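Local coordinates for parvulin 42 (Trypanosoma brucei brucei, PDB 6GMP), which probably catalyses cis-trans isomerisation of peptidyl-prolyl bonds through its parvulin-type PPIase domain, the part of the longer protein contained in this chain, at residues E91-V96 and G114-Y119. Sequence-based numbering, arbitrary orientation.
Sequences EGFDTV and GVHLIY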
loop_
_atom_site.group_PDB
_atom_site.type_symbol
_atom_site.label_atom_id
_atom_site.label_comp_id
_atom_site.label_asym_id
_atom_site.label_seq_id
_atom_site.Cartn_x
_atom_site.Cartn_y
_atom_site.Cartn_z
ATOM N N GLU A 91 -2.594 -10.689 10.077
ATOM C CA GLU A 91 -1.446 -11.569 9.864
ATOM C C GLU A 91 -0.855 -11.455 8.461
ATOM O O GLU A 91 0.364 -11.535 8.299
ATOM C CB GLU A 91 -1.823 -13.025 10.144
ATOM C CG GLU A 91 -0.622 -13.954 10.276
ATOM C CD GLU A 91 -1.013 -15.384 10.631
ATOM O OE1 GLU A 91 -2.218 -15.642 10.842
ATOM O OE2 GLU A 91 -0.113 -16.251 10.701
ATOM N N GLY A 92 -1.713 -11.266 7.460
ATOM C CA GLY A 92 -1.256 -11.175 6.083
ATOM C C GLY A 92 -0.340 -9.987 5.881
ATOM O O GLY A 92 0.704 -10.089 5.231
ATOM N N PHE A 93 -0.739 -8.852 6.441
ATOM C CA PHE A 93 0.020 -7.612 6.341
ATOM C C PHE A 93 1.286 -7.737 7.162
ATOM O O PHE A 93 2.392 -7.454 6.692
ATOM C CB PHE A 93 -0.827 -6.451 6.877
ATOM C CG PHE A 93 -0.172 -5.102 6.770
ATOM C CD1 PHE A 93 0.783 -4.703 7.688
ATOM C CD2 PHE A 93 -0.532 -4.225 5.772
ATOM C CE1 PHE A 93 1.375 -3.458 7.590
ATOM C CE2 PHE A 93 0.051 -2.982 5.676
ATOM C CZ PHE A 93 1.002 -2.597 6.592
ATOM N N ASP A 94 1.105 -8.151 8.405
ATOM C CA ASP A 94 2.189 -8.211 9.362
ATOM C C ASP A 94 3.364 -9.049 8.869
ATOM O O ASP A 94 4.509 -8.619 8.974
ATOM C CB ASP A 94 1.668 -8.767 10.686
ATOM C CG ASP A 94 2.704 -8.725 11.773
ATOM O OD1 ASP A 94 2.984 -7.618 12.271
ATOM O OD2 ASP A 94 3.251 -9.793 12.115
ATOM N N THR A 95 3.089 -10.234 8.329
ATOM C CA THR A 95 4.160 -11.146 7.941
ATOM C C THR A 95 5.022 -10.552 6.826
ATOM O O THR A 95 6.253 -10.612 6.885
ATOM C CB THR A 95 3.628 -12.540 7.527
ATOM O OG1 THR A 95 4.729 -13.397 7.203
ATOM C CG2 THR A 95 2.698 -12.452 6.329
ATOM N N VAL A 96 4.371 -9.965 5.825
ATOM C CA VAL A 96 5.073 -9.354 4.698
ATOM C C VAL A 96 5.839 -8.129 5.166
ATOM O O VAL A 96 7.005 -7.958 4.802
ATOM C CB VAL A 96 4.090 -8.965 3.567
ATOM C CG1 VAL A 96 4.767 -8.103 2.504
ATOM C CG2 VAL A 96 3.504 -10.215 2.929
ATOM N N GLY A 114 -7.889 -4.380 0.996
ATOM C CA GLY A 114 -7.501 -4.269 -0.401
ATOM C C GLY A 114 -6.124 -4.856 -0.636
ATOM O O GLY A 114 -5.666 -5.721 0.116
ATOM N N VAL A 115 -5.470 -4.382 -1.686
ATOM C CA VAL A 115 -4.158 -4.871 -2.052
ATOM C C VAL A 115 -3.122 -3.805 -1.714
ATOM O O VAL A 115 -3.224 -2.663 -2.172
ATOM C CB VAL A 115 -4.110 -5.230 -3.553
ATOM C CG1 VAL A 115 -2.755 -5.813 -3.923
ATOM C CG2 VAL A 115 -5.233 -6.210 -3.893
ATOM N N HIS A 116 -2.142 -4.181 -0.897
ATOM C CA HIS A 116 -1.124 -3.252 -0.408
ATOM C C HIS A 116 0.224 -3.415 -1.092
ATOM O O HIS A 116 0.619 -4.526 -1.435
ATOM C CB HIS A 116 -0.850 -3.479 1.082
ATOM C CG HIS A 116 -2.064 -3.519 1.952
ATOM N ND1 HIS A 116 -2.316 -2.565 2.910
ATOM C CD2 HIS A 116 -3.046 -4.443 2.077
ATOM C CE1 HIS A 116 -3.424 -2.874 3.559
ATOM N NE2 HIS A 116 -3.883 -4.016 3.080
ATOM N N LEU A 117 0.941 -2.303 -1.228
ATOM C CA LEU A 117 2.391 -2.338 -1.383
ATOM C C LEU A 117 2.908 -1.721 -0.106
ATOM O O LEU A 117 2.496 -0.623 0.244
ATOM C CB LEU A 117 2.850 -1.491 -2.571
ATOM C CG LEU A 117 2.326 -1.899 -3.952
ATOM C CD1 LEU A 117 2.865 -0.948 -5.023
ATOM C CD2 LEU A 117 2.658 -3.315 -4.318
ATOM N N ILE A 118 3.793 -2.430 0.589
ATOM C CA ILE A 118 4.319 -1.975 1.870
ATOM C C ILE A 118 5.774 -1.568 1.720
ATOM O O ILE A 118 6.554 -2.277 1.102
ATOM C CB ILE A 118 4.188 -3.070 2.959
ATOM C CG1 ILE A 118 2.731 -3.506 3.072
ATOM C CG2 ILE A 118 4.673 -2.543 4.296
ATOM C CD1 ILE A 118 2.515 -4.714 3.914
ATOM N N TYR A 119 6.116 -0.419 2.297
ATOM C CA TYR A 119 7.461 0.127 2.241
ATOM C C TYR A 119 8.017 0.278 3.652
ATOM O O TYR A 119 7.370 0.850 4.527
ATOM C CB TYR A 119 7.426 1.490 1.546
ATOM C CG TYR A 119 8.733 2.242 1.536
ATOM C CD1 TYR A 119 9.835 1.773 0.831
ATOM C CD2 TYR A 119 8.856 3.459 2.196
ATOM C CE1 TYR A 119 11.016 2.474 0.805
ATOM C CE2 TYR A 119 10.035 4.170 2.174
ATOM C CZ TYR A 119 11.118 3.676 1.473
ATOM O OH TYR A 119 12.292 4.386 1.450
#
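Phe93 and Val96, on a short helix, meet His116 and Ile118 of strand 114-119; the segment axes pass 9.9 Å apart and run in roughly the same direction, at 30°. No hydrogen bond links the two backbones, so side chains alone join them. Phe93 sets CG anti to its backbone N (chi1 -177°), which carries the ring toward the strand. There Ile118 CD1 sits over one face, 3.6 Å from the ring centroid in a CH-pi contact; the slim, extended end of isoleucine suits that position. The same methyl meets Val96 CG1 at 4.3 Å, a looser apolar touch about one turn further on. This is the parvulin fold, in which an antiparallel sheet has strand 114-120 beside strand 6-13; helix 91-97 packs on one side, while Val115 and Leu117 point to helix 37-49 on the other. His10 and His116 probably correspond to the paired histidines of parvulin active sites. Phe93 also turns its edge to the face of His116, a T-shaped pair with centroids 5.2 Å apart and planes at 79°. Histidine serves doubly here: its flat ring receives the phenyl edge, while ND1 shares a hydrogen bond with His10 ND1 and NE2 bonds Thr111 OG1, together holding the buried imidazole against rotation.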